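UDP-N-Acetylenolpyruvylglucosamine Reductase (Thermus caldophilus, PDB 2GQT) catalyses a step of peptidoglycan biosynthesis, using its bound FAD in the NADPH-linked reduction of enolpyruvyl-UDP-N-acetylglucosamine to UDP-N-acetylmuramate. Local coordinates at residues 199-204 against 232-237; 211-216 against 256-261; 48-53 against 262-267; 221-226 against 244-249. All coordinates share one frame; numbering follows the deposited sequence.

Contact 1: 199-204 against 232-237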
# COMPACT_ATOMS: atom_id res chain seq x y z
N CYS A 199 7.41 4.25 -5.20
CA CYS A 199 8.43 3.75 -6.11
C CYS A 199 7.80 2.92 -7.23
O CYS A 199 7.13 1.91 -6.97
CB CYS A 199 9.48 2.93 -5.34
SG CYS A 199 10.58 3.91 -4.27
N ALA A 200 7.97 3.38 -8.47
CA ALA A 200 7.47 2.69 -9.66
C ALA A 200 8.12 1.33 -9.85
O ALA A 200 7.44 0.34 -10.12
CB ALA A 200 7.69 3.54 -10.91
N PHE A 201 9.44 1.31 -9.70
CA PHE A 201 10.25 0.14 -10.03
C PHE A 201 10.91 -0.48 -8.81
O PHE A 201 11.16 0.20 -7.81
CB PHE A 201 11.32 0.51 -11.07
CG PHE A 201 10.75 0.94 -12.40
CD1 PHE A 201 10.66 2.28 -12.74
CD2 PHE A 201 10.28 -0.01 -13.29
CE1 PHE A 201 10.11 2.67 -13.96
CE2 PHE A 201 9.72 0.37 -14.51
CZ PHE A 201 9.64 1.71 -14.85
N LYS A 202 11.17 -1.78 -8.93
CA LYS A 202 12.01 -2.53 -7.99
C LYS A 202 13.48 -2.21 -8.25
O LYS A 202 13.85 -1.82 -9.35
CB LYS A 202 11.82 -4.03 -8.19
CG LYS A 202 10.45 -4.57 -7.83
CD LYS A 202 10.38 -6.07 -8.09
CE LYS A 202 9.14 -6.69 -7.46
NZ LYS A 202 7.90 -6.29 -8.16
N ASN A 203 14.33 -2.43 -7.25
CA ASN A 203 15.77 -2.32 -7.43
C ASN A 203 16.40 -3.65 -7.86
O ASN A 203 16.13 -4.69 -7.26
CB ASN A 203 16.43 -1.82 -6.14
CG ASN A 203 15.98 -0.42 -5.75
OD1 ASN A 203 15.64 0.40 -6.60
ND2 ASN A 203 16.00 -0.14 -4.45
N PRO A 204 17.23 -3.62 -8.92
CA PRO A 204 18.01 -4.81 -9.26
C PRO A 204 19.01 -5.13 -8.14
O PRO A 204 19.35 -4.23 -7.36
CB PRO A 204 18.75 -4.40 -10.54
CG PRO A 204 17.99 -3.25 -11.07
CD PRO A 204 17.49 -2.53 -9.87
N HIS A 232 12.83 12.82 -8.13
CA HIS A 232 13.24 11.45 -7.83
C HIS A 232 12.92 10.54 -9.01
O HIS A 232 11.76 10.44 -9.40
CB HIS A 232 12.52 10.95 -6.57
CG HIS A 232 13.12 9.73 -5.96
ND1 HIS A 232 13.24 8.53 -6.64
CD2 HIS A 232 13.61 9.51 -4.72
CE1 HIS A 232 13.78 7.63 -5.84
NE2 HIS A 232 14.02 8.20 -4.67
N GLY A 233 13.95 9.88 -9.54
CA GLY A 233 13.82 9.08 -10.75
C GLY A 233 12.86 7.91 -10.68
O GLY A 233 12.31 7.50 -11.70
N ASN A 234 12.66 7.38 -9.47
CA ASN A 234 11.79 6.21 -9.29
C ASN A 234 10.33 6.58 -8.98
O ASN A 234 9.56 5.75 -8.49
CB ASN A 234 12.35 5.26 -8.23
CG ASN A 234 11.90 3.81 -8.44
OD1 ASN A 234 11.40 3.46 -9.51
ND2 ASN A 234 12.07 2.98 -7.42
N PHE A 235 9.95 7.82 -9.27
CA PHE A 235 8.57 8.24 -9.11
C PHE A 235 8.00 8.73 -10.43
O PHE A 235 8.60 9.58 -11.11
CB PHE A 235 8.44 9.31 -8.03
CG PHE A 235 8.61 8.78 -6.64
CD1 PHE A 235 9.88 8.53 -6.12
CD2 PHE A 235 7.50 8.53 -5.83
CE1 PHE A 235 10.04 8.03 -4.84
CE2 PHE A 235 7.66 8.03 -4.54
CZ PHE A 235 8.94 7.78 -4.04
N ILE A 236 6.87 8.15 -10.82
CA ILE A 236 6.08 8.68 -11.92
C ILE A 236 4.93 9.45 -11.32
O ILE A 236 4.18 8.94 -10.46
CB ILE A 236 5.60 7.58 -12.89
CG1 ILE A 236 6.81 7.00 -13.63
CG2 ILE A 236 4.54 8.13 -13.86
CD1 ILE A 236 6.55 5.68 -14.35
N VAL A 237 4.79 10.69 -11.75
CA VAL A 237 3.78 11.55 -11.20
C VAL A 237 2.69 11.90 -12.22
O VAL A 237 2.92 11.92 -13.44
CB VAL A 237 4.42 12.80 -10.54
CG1 VAL A 237 5.37 12.39 -9.40
CG2 VAL A 237 5.16 13.63 -11.58
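One buried carboxamide, that of Asn234, works as a substitute backbone for the loop 199-204: it accepts from the N-H of Phe201 through OD1 (2.9 Å) and gives a hydrogen from ND2 to the carbonyl O of the same residue (3.0 Å). The second bond is almost straight, 175° at the hydrogen, and Phe201 O lies in the amide plane. The backbone adds a third bond, Ala200 N to Asn234 O at 2.9 Å. Asn234 has CG anti to its own N (chi1 -153°), which carries the amide up to the N-H and C=O of Phe201, nearly coplanar with the phenyl ring and with OD1 at its edge. An alanine here is likely to leave the N-H and C=O of Phe201 without these mates and the loop freer to shift. Beside the amide, CB of Cys199 packs 3.3 Å from Asn234 ND2. The Cys199 sulfur sits obliquely to the Phe235 ring, 4.8 Å from its centroid. Asn234 is third in a type I turn from His232 to Phe235. Cys199 is probably the proton donor, and the Asn234 bonds are consistent with holding this loop of the MurB active site.

Contact 2: 211-216 against 256-261; sequences RLIDER and EELPLE
A small hydrophobic seam of the MurB C-terminal domain joins the end of helix 209-215 to the chain leaving helix 244-257, with Leu258 at its centre. The two methyls of Leu258 share Leu212 CB and Arg216 CG but differ in their closest partners. Leu258 CD1 packs on Ile213 CG1 at 3.8 Å, and Leu258 CD2 lies over the middle of one face of the Arg216 guanidinium, 3.5 Å from Arg216 CZ. The leucine CG stands beside its own N, anti to the carbonyl carbon (chi1 -68°), and from there the methyls reach the helix end and Arg216. Farther along, Leu260 CD1 meets Ile213 CD1 at 3.8 Å.

Arg216 closes the outer edge. Its chain bends at chi2 (-48°), bringing Arg216 NH1 to Glu257 O at 3.0 Å, a weak bond with only 130° at the hydrogen. Two waters reinforce it: one bridges Arg216 NH2 to the same carbonyl, the other carries a hydrogen bond from Arg216 NH1 to Glu257 OE1. On the helix side Arg216 NE is paired with Glu215 OE2 at 3.2 Å, so the guanidinium has several polar partners and a methyl over one face. Cutting Leu258 back to an alanine is likely to open a gap between Ile213 and Arg216 and leave one face of the guanidinium without its methyl. Inward, Val254 of helix 244-257 touches both Ile213 and Leu260, while Leu260 also packs on Phe201 and Pro204 of the loop preceding helix 209-215.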
# COMPACT_ATOMS: atom_id res chain seq x y z
N ARG A 211 18.46 6.00 -8.83
CA ARG A 211 19.78 6.44 -9.27
C ARG A 211 20.05 6.05 -10.73
O ARG A 211 20.56 6.86 -11.50
CB ARG A 211 20.88 5.90 -8.35
CG ARG A 211 22.12 6.77 -8.30
CD ARG A 211 23.06 6.37 -7.16
NE ARG A 211 22.36 6.28 -5.88
CZ ARG A 211 22.27 5.18 -5.14
NH1 ARG A 211 22.85 4.05 -5.52
NH2 ARG A 211 21.60 5.21 -3.99
N LEU A 212 19.68 4.82 -11.10
CA LEU A 212 19.85 4.35 -12.48
C LEU A 212 19.05 5.22 -13.45
O LEU A 212 19.57 5.64 -14.48
CB LEU A 212 19.44 2.88 -12.65
CG LEU A 212 20.40 1.78 -12.16
CD1 LEU A 212 19.68 0.44 -12.16
CD2 LEU A 212 21.68 1.70 -12.99
N ILE A 213 17.79 5.48 -13.11
CA ILE A 213 16.91 6.29 -13.95
C ILE A 213 17.47 7.71 -14.07
O ILE A 213 17.52 8.27 -15.17
CB ILE A 213 15.46 6.26 -13.43
CG1 ILE A 213 14.87 4.85 -13.63
CG2 ILE A 213 14.59 7.30 -14.14
CD1 ILE A 213 13.60 4.56 -12.80
N ASP A 214 17.91 8.28 -12.95
CA ASP A 214 18.57 9.59 -12.92
C ASP A 214 19.79 9.65 -13.84
O ASP A 214 19.88 10.55 -14.68
CB ASP A 214 18.97 9.96 -11.48
CG ASP A 214 19.30 11.45 -11.30
OD1 ASP A 214 19.72 11.82 -10.19
OD2 ASP A 214 19.12 12.25 -12.25
N GLU A 215 20.72 8.70 -13.70
CA GLU A 215 21.96 8.68 -14.51
C GLU A 215 21.67 8.55 -16.00
O GLU A 215 22.43 9.03 -16.83
CB GLU A 215 22.95 7.58 -14.07
CG GLU A 215 24.36 7.66 -14.71
CD GLU A 215 24.43 7.12 -16.15
OE1 GLU A 215 25.20 7.66 -16.97
OE2 GLU A 215 23.70 6.15 -16.46
N ARG A 216 20.57 7.88 -16.32
CA ARG A 216 20.15 7.72 -17.71
C ARG A 216 19.43 8.96 -18.26
O ARG A 216 19.04 8.98 -19.42
CB ARG A 216 19.28 6.48 -17.89
CG ARG A 216 19.98 5.18 -17.52
CD ARG A 216 21.37 5.08 -18.13
NE ARG A 216 21.98 3.79 -17.83
CZ ARG A 216 21.66 2.66 -18.45
NH1 ARG A 216 20.76 2.66 -19.42
NH2 ARG A 216 22.25 1.53 -18.10
N GLU A 256 12.81 0.23 -21.94
CA GLU A 256 13.65 0.21 -23.16
C GLU A 256 15.12 0.49 -22.78
O GLU A 256 16.03 -0.05 -23.42
CB GLU A 256 13.13 1.21 -24.22
CG GLU A 256 13.87 1.15 -25.56
CD GLU A 256 13.19 1.97 -26.65
OE1 GLU A 256 12.04 1.63 -27.03
OE2 GLU A 256 13.82 2.93 -27.13
N GLU A 257 15.34 1.27 -21.73
CA GLU A 257 16.68 1.69 -21.30
C GLU A 257 17.31 0.89 -20.17
O GLU A 257 18.54 0.80 -20.09
CB GLU A 257 16.66 3.15 -20.86
CG GLU A 257 16.22 4.13 -21.93
CD GLU A 257 17.03 3.99 -23.21
OE1 GLU A 257 18.27 4.11 -23.15
OE2 GLU A 257 16.42 3.77 -24.26
N LEU A 258 16.46 0.36 -19.28
CA LEU A 258 16.90 -0.29 -18.05
C LEU A 258 16.05 -1.53 -17.79
O LEU A 258 14.83 -1.45 -17.84
CB LEU A 258 16.80 0.67 -16.86
CG LEU A 258 17.74 1.88 -16.81
CD1 LEU A 258 17.17 2.98 -15.94
CD2 LEU A 258 19.14 1.45 -16.35
N PRO A 259 16.69 -2.69 -17.53
CA PRO A 259 15.92 -3.90 -17.21
C PRO A 259 15.28 -3.84 -15.81
O PRO A 259 15.68 -4.58 -14.90
CB PRO A 259 16.96 -5.01 -17.30
CG PRO A 259 18.24 -4.34 -16.95
CD PRO A 259 18.14 -2.96 -17.54
N LEU A 260 14.30 -2.96 -15.64
CA LEU A 260 13.61 -2.79 -14.36
C LEU A 260 12.23 -3.43 -14.38
O LEU A 260 11.53 -3.38 -15.39
CB LEU A 260 13.49 -1.30 -14.02
CG LEU A 260 14.77 -0.50 -13.76
CD1 LEU A 260 14.46 0.97 -13.60
CD2 LEU A 260 15.51 -1.03 -12.53
N GLU A 261 11.84 -4.04 -13.25
CA GLU A 261 10.51 -4.61 -13.08
C GLU A 261 9.66 -3.66 -12.24
O GLU A 261 10.18 -2.98 -11.35
CB GLU A 261 10.57 -6.00 -12.43
CG GLU A 261 11.22 -7.10 -13.29
CD GLU A 261 10.40 -7.48 -14.52
OE1 GLU A 261 9.15 -7.55 -14.44
OE2 GLU A 261 11.01 -7.71 -15.59
O HOH W 1 20.88 -0.83 -19.00
O HOH W 2 20.06 4.96 -21.09

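Contact 3: 48-53 against 262-267; sequences GSNLLV and LEWEVW. With FAD (flavin-adenine dinucleotide), chain C.
With CG anti to its carbonyl carbon (chi1 -63°), Leu51 lays both methyls on the indole of Trp267. Leu51 CD1 stands 3.8 Å from the centroid of the Trp267 six-membered ring, 7° off its normal, a CH-pi contact; CD2 lies over the same indole near NE1. Leu52 instead has CG anti to the backbone N (chi1 172°). It lies on the opposite face of the sheet, where Leu52 CD2 meets Trp264 CE3 at 3.8 Å and also Val266 CG2. Strands 51-53 and 265-267 form a two-stranded parallel sheet, laced by Glu265 N to Asn50 O, Leu52 N to Glu265 O (2.9 Å) and Trp267 N to Leu52 O. The pairing joins the FAD-binding domain to the C-terminal domain, and the loop before strand 51-53 holds the cofactor pyrophosphate. There Gly48 N reaches FAD O2A, Asn50 N reaches FAD O1A at 2.8 Å, and Ser49 grips FAD O2P with both its N and its OG, the latter at 2.6 Å; OG also accepts from FAD O2'. From the partner strand, Glu265 extends its chain to take a hydrogen bond from a hydroxyl of the adenosine ribose, Glu265 OE1 to FAD O3B at 2.5 Å. Glu265 OE2 is met from above the carboxylate plane by Trp267 NE1 at 3.1 Å, a bond that would help to position the carboxylate. Arg43 adds a cation-pi contact to Trp267.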
# COMPACT_ATOMS: atom_id res chain seq x y z
N GLY A 48 -5.00 2.22 -1.93
CA GLY A 48 -4.72 2.42 -3.34
C GLY A 48 -3.36 3.01 -3.64
O GLY A 48 -3.20 3.65 -4.68
N SER A 49 -2.38 2.81 -2.74
CA SER A 49 -1.07 3.45 -2.89
C SER A 49 -0.03 2.60 -3.61
O SER A 49 1.06 3.09 -3.87
CB SER A 49 -0.53 3.93 -1.53
OG SER A 49 -0.20 2.85 -0.66
N ASN A 50 -0.36 1.35 -3.94
CA ASN A 50 0.54 0.56 -4.79
C ASN A 50 -0.09 0.09 -6.10
O ASN A 50 0.49 -0.75 -6.80
CB ASN A 50 1.14 -0.64 -4.04
CG ASN A 50 2.36 -1.23 -4.76
OD1 ASN A 50 2.45 -2.43 -5.00
ND2 ASN A 50 3.28 -0.36 -5.17
N LEU A 51 -1.24 0.67 -6.44
CA LEU A 51 -2.01 0.21 -7.61
C LEU A 51 -1.89 1.12 -8.82
O LEU A 51 -2.05 2.34 -8.72
CB LEU A 51 -3.49 0.09 -7.26
CG LEU A 51 -3.84 -0.96 -6.20
CD1 LEU A 51 -5.33 -0.93 -5.91
CD2 LEU A 51 -3.42 -2.36 -6.59
N LEU A 52 -1.62 0.49 -9.95
CA LEU A 52 -1.82 1.10 -11.26
C LEU A 52 -3.06 0.46 -11.88
O LEU A 52 -3.03 -0.67 -12.33
CB LEU A 52 -0.59 0.89 -12.14
CG LEU A 52 -0.69 1.30 -13.61
CD1 LEU A 52 -1.18 2.73 -13.76
CD2 LEU A 52 0.64 1.11 -14.33
N VAL A 53 -4.18 1.18 -11.84
CA VAL A 53 -5.44 0.64 -12.35
C VAL A 53 -5.64 1.15 -13.75
O VAL A 53 -5.58 2.36 -13.99
CB VAL A 53 -6.63 1.03 -11.44
CG1 VAL A 53 -7.92 0.43 -12.00
CG2 VAL A 53 -6.38 0.55 -10.01
N LEU A 262 8.36 -3.63 -12.52
CA LEU A 262 7.42 -2.79 -11.76
C LEU A 262 7.27 -3.24 -10.32
O LEU A 262 7.16 -4.44 -10.04
CB LEU A 262 6.05 -2.80 -12.41
CG LEU A 262 5.76 -1.82 -13.54
CD1 LEU A 262 4.32 -2.00 -13.98
CD2 LEU A 262 6.02 -0.38 -13.10
N GLU A 263 7.26 -2.27 -9.42
CA GLU A 263 6.89 -2.50 -8.03
C GLU A 263 5.37 -2.43 -7.88
O GLU A 263 4.77 -3.17 -7.09
CB GLU A 263 7.59 -1.47 -7.13
CG GLU A 263 7.26 -1.55 -5.65
CD GLU A 263 7.92 -2.72 -4.92
OE1 GLU A 263 8.51 -3.60 -5.57
OE2 GLU A 263 7.82 -2.77 -3.68
N TRP A 264 4.73 -1.55 -8.66
CA TRP A 264 3.27 -1.43 -8.65
C TRP A 264 2.61 -2.71 -9.09
O TRP A 264 3.13 -3.45 -9.92
CB TRP A 264 2.77 -0.38 -9.62
CG TRP A 264 3.25 0.98 -9.39
CD1 TRP A 264 3.54 1.57 -8.20
CD2 TRP A 264 3.46 1.97 -10.40
NE1 TRP A 264 3.94 2.87 -8.41
CE2 TRP A 264 3.89 3.14 -9.75
CE3 TRP A 264 3.33 1.96 -11.79
CZ2 TRP A 264 4.20 4.30 -10.45
CZ3 TRP A 264 3.63 3.11 -12.48
CH2 TRP A 264 4.06 4.27 -11.82
N GLU A 265 1.42 -2.95 -8.55
CA GLU A 265 0.54 -3.97 -9.06
C GLU A 265 -0.44 -3.34 -10.03
O GLU A 265 -1.03 -2.30 -9.73
CB GLU A 265 -0.21 -4.61 -7.92
CG GLU A 265 -1.18 -5.69 -8.34
CD GLU A 265 -1.89 -6.33 -7.17
OE1 GLU A 265 -1.44 -6.13 -6.02
OE2 GLU A 265 -2.88 -7.04 -7.41
N VAL A 266 -0.61 -3.99 -11.18
CA VAL A 266 -1.53 -3.54 -12.21
C VAL A 266 -2.87 -4.27 -12.08
O VAL A 266 -2.90 -5.50 -11.93
CB VAL A 266 -0.94 -3.75 -13.64
CG1 VAL A 266 -1.94 -3.33 -14.70
CG2 VAL A 266 0.38 -2.99 -13.80
N TRP A 267 -3.96 -3.51 -12.10
CA TRP A 267 -5.32 -4.02 -12.18
C TRP A 267 -5.88 -3.59 -13.53
O TRP A 267 -5.68 -2.45 -13.93
CB TRP A 267 -6.17 -3.40 -11.09
CG TRP A 267 -6.02 -3.98 -9.72
CD1 TRP A 267 -5.05 -4.84 -9.28
CD2 TRP A 267 -6.86 -3.72 -8.60
NE1 TRP A 267 -5.26 -5.14 -7.95
CE2 TRP A 267 -6.37 -4.46 -7.51
CE3 TRP A 267 -8.01 -2.93 -8.41
CZ2 TRP A 267 -6.97 -4.44 -6.25
CZ3 TRP A 267 -8.61 -2.91 -7.16
CH2 TRP A 267 -8.09 -3.66 -6.09
PA FAD C . -3.39 -1.00 -2.12
O1A FAD C . -2.52 -0.24 -3.03
O2A FAD C . -4.81 -0.61 -1.96
O5B FAD C . -3.37 -2.54 -2.48
C5B FAD C . -2.11 -3.19 -2.68
C4B FAD C . -2.29 -4.70 -2.65
O4B FAD C . -2.72 -5.08 -1.33
C3B FAD C . -3.36 -5.22 -3.62
O3B FAD C . -2.97 -6.53 -4.04
C2B FAD C . -4.60 -5.30 -2.73
O2B FAD C . -5.55 -6.25 -3.21
C1B FAD C . -3.98 -5.79 -1.44
N9A FAD C . -4.76 -5.51 -0.22
C8A FAD C . -5.12 -4.30 0.25
N7A FAD C . -5.79 -4.46 1.39
C5A FAD C . -5.84 -5.76 1.67
C6A FAD C . -6.40 -6.54 2.69
N6A FAD C . -7.06 -6.01 3.73
N1A FAD C . -6.25 -7.88 2.64
C2A FAD C . -5.60 -8.46 1.62
N3A FAD C . -5.06 -7.77 0.62
C4A FAD C . -5.18 -6.43 0.64
N1 FAD C . 5.90 0.77 0.08
C2 FAD C . 6.91 0.28 0.88
O2 FAD C . 7.02 -0.93 1.05
N3 FAD C . 7.81 1.16 1.48
C4 FAD C . 7.72 2.53 1.30
O4 FAD C . 8.53 3.28 1.86
C4X FAD C . 6.69 3.02 0.50
N5 FAD C . 6.56 4.39 0.28
C5X FAD C . 5.49 4.87 -0.48
C6 FAD C . 5.33 6.25 -0.62
C7 FAD C . 4.27 6.76 -1.36
C7M FAD C . 4.11 8.28 -1.50
C8 FAD C . 3.36 5.88 -1.96
C8M FAD C . 2.19 6.43 -2.78
C9 FAD C . 3.53 4.51 -1.82
C9A FAD C . 4.59 3.98 -1.08
N10 FAD C . 4.76 2.60 -0.93
C10 FAD C . 5.79 2.13 -0.11
C1' FAD C . 3.90 1.61 -1.62
C2' FAD C . 2.61 1.31 -0.85
O2' FAD C . 2.33 2.35 0.11
C3' FAD C . 2.67 -0.03 -0.10
O3' FAD C . 2.84 -1.10 -1.04
C4' FAD C . 1.43 -0.26 0.76
O4' FAD C . 1.64 -1.40 1.60
C5' FAD C . 0.15 -0.47 -0.05
O5' FAD C . -0.93 -0.46 0.88
P FAD C . -2.37 0.05 0.41
O1P FAD C . -3.27 -0.11 1.57
O2P FAD C . -2.29 1.36 -0.27
O3P FAD C . -2.71 -1.10 -0.65

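Contact 4: 221-226 against 244-249; sequences LRVGDA and AKDVLE
Val223 and Ala226, at the two ends of a type II' turn, press onto the first turns of helix 244-257, and there the packing is close. Ala226 CB sits on the helix backbone, 3.9 Å from Val247 N, and touches Val247 CG2 at 4.0 Å. The carbonyl O of Val223 approaches Asp246 CB at 3.3 Å. Val223 CG1, anti to its backbone N (chi1 180°), lies 3.6 Å from the carboxylate carbon CD of Glu249, whose extended side chain crosses the valine at about a right angle. Gly224 has a positive phi, which favours glycine.

The turn side is more polar and hydrated. A water accepts from Asp225 N at 2.7 Å and donates to Asp246 OD2, an oxygen that also takes the N-H of Arg243. Away from the helix, Arg222 holds the turn from outside: Arg222 NE bonds to Gly224 O at 2.7 Å and NH2 pairs with Asp225 OD1. No direct hydrogen bond links the two segments. Van der Waals packing, only partly apolar, therefore joins hairpin and helix, while the turn keeps its form through its own bonds and the water carries the polar link between them.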
# COMPACT_ATOMS: atom_id res chain seq x y z
N LEU A 221 10.93 13.15 -18.49
CA LEU A 221 10.26 12.60 -19.66
C LEU A 221 8.78 12.46 -19.38
O LEU A 221 8.38 12.01 -18.30
CB LEU A 221 10.87 11.27 -20.10
CG LEU A 221 12.20 11.37 -20.85
CD1 LEU A 221 12.67 9.99 -21.25
CD2 LEU A 221 12.13 12.27 -22.07
N ARG A 222 7.97 12.84 -20.37
CA ARG A 222 6.53 13.03 -20.17
C ARG A 222 5.73 12.38 -21.30
O ARG A 222 6.02 12.62 -22.48
CB ARG A 222 6.22 14.53 -20.09
CG ARG A 222 4.78 14.90 -19.75
CD ARG A 222 4.64 16.40 -19.50
NE ARG A 222 3.25 16.78 -19.26
CZ ARG A 222 2.84 18.00 -18.90
NH1 ARG A 222 3.70 18.98 -18.72
NH2 ARG A 222 1.54 18.22 -18.71
N VAL A 223 4.75 11.56 -20.94
CA VAL A 223 3.74 11.06 -21.87
C VAL A 223 2.40 11.60 -21.38
O VAL A 223 1.90 11.20 -20.33
CB VAL A 223 3.71 9.50 -21.95
CG1 VAL A 223 2.63 9.04 -22.92
CG2 VAL A 223 5.09 8.95 -22.35
N GLY A 224 1.84 12.55 -22.13
CA GLY A 224 0.60 13.21 -21.73
C GLY A 224 0.79 13.95 -20.42
O GLY A 224 1.61 14.86 -20.34
N ASP A 225 0.04 13.56 -19.39
CA ASP A 225 0.19 14.13 -18.05
C ASP A 225 0.98 13.23 -17.07
O ASP A 225 1.07 13.53 -15.88
CB ASP A 225 -1.19 14.48 -17.45
CG ASP A 225 -1.72 15.84 -17.91
OD1 ASP A 225 -1.04 16.56 -18.68
OD2 ASP A 225 -2.84 16.20 -17.49
N ALA A 226 1.53 12.13 -17.58
CA ALA A 226 2.41 11.26 -16.79
C ALA A 226 3.86 11.71 -16.99
O ALA A 226 4.29 11.94 -18.12
CB ALA A 226 2.24 9.81 -17.21
N ALA A 244 -4.04 5.90 -17.43
CA ALA A 244 -3.18 4.75 -17.15
C ALA A 244 -2.34 4.36 -18.37
O ALA A 244 -1.20 3.93 -18.22
CB ALA A 244 -3.98 3.57 -16.65
N LYS A 245 -2.91 4.54 -19.56
CA LYS A 245 -2.21 4.27 -20.82
C LYS A 245 -0.91 5.07 -20.94
O LYS A 245 0.11 4.56 -21.41
CB LYS A 245 -3.14 4.56 -22.01
CG LYS A 245 -2.47 4.73 -23.35
CD LYS A 245 -3.48 4.84 -24.46
CE LYS A 245 -4.21 6.17 -24.45
NZ LYS A 245 -4.89 6.38 -25.76
N ASP A 246 -0.96 6.32 -20.49
CA ASP A 246 0.20 7.21 -20.50
C ASP A 246 1.26 6.74 -19.52
O ASP A 246 2.45 6.75 -19.83
CB ASP A 246 -0.20 8.63 -20.11
CG ASP A 246 -1.29 9.19 -20.99
OD1 ASP A 246 -1.16 9.07 -22.23
OD2 ASP A 246 -2.26 9.76 -20.44
N VAL A 247 0.82 6.36 -18.32
CA VAL A 247 1.72 5.81 -17.31
C VAL A 247 2.42 4.55 -17.85
O VAL A 247 3.64 4.43 -17.73
CB VAL A 247 0.98 5.51 -16.00
CG1 VAL A 247 1.92 4.85 -15.00
CG2 VAL A 247 0.38 6.79 -15.42
N LEU A 248 1.65 3.63 -18.44
CA LEU A 248 2.24 2.39 -19.00
C LEU A 248 3.24 2.68 -20.11
O LEU A 248 4.28 2.03 -20.20
CB LEU A 248 1.17 1.43 -19.51
CG LEU A 248 0.32 0.65 -18.50
CD1 LEU A 248 -0.80 -0.05 -19.25
CD2 LEU A 248 1.14 -0.35 -17.69
N GLU A 249 2.93 3.66 -20.95
CA GLU A 249 3.86 4.05 -22.00
C GLU A 249 5.17 4.55 -21.42
O GLU A 249 6.25 4.19 -21.90
CB GLU A 249 3.23 5.10 -22.91
CG GLU A 249 4.05 5.36 -24.16
CD GLU A 249 3.35 6.25 -25.15
OE1 GLU A 249 4.05 6.98 -25.88
OE2 GLU A 249 2.11 6.24 -25.19
O HOH W 3 -2.24 12.16 -19.93

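In the fold
Contacts 1 and 3 are buried and bond-rich, one including the active-site cysteine and the other running along the FAD pyrophosphate; contacts 2 and 4 are only partly buried and lie farther out, where packing is supplemented by waters. Contacts 2 and 4 share helix 244-257, using its end and its start, with centres about 16 Å apart. Contact 3 alone joins the two family domains; the other three lie within the C-terminal one. Residues 262-267 run straight on from 256-261, and a backbone hydrogen bond between Ala200 and Glu263 joins contact 1 to contact 3. Leu52 and Trp264 of contact 3 also pack on Val247 of contact 4, linking the small parallel sheet to the helix.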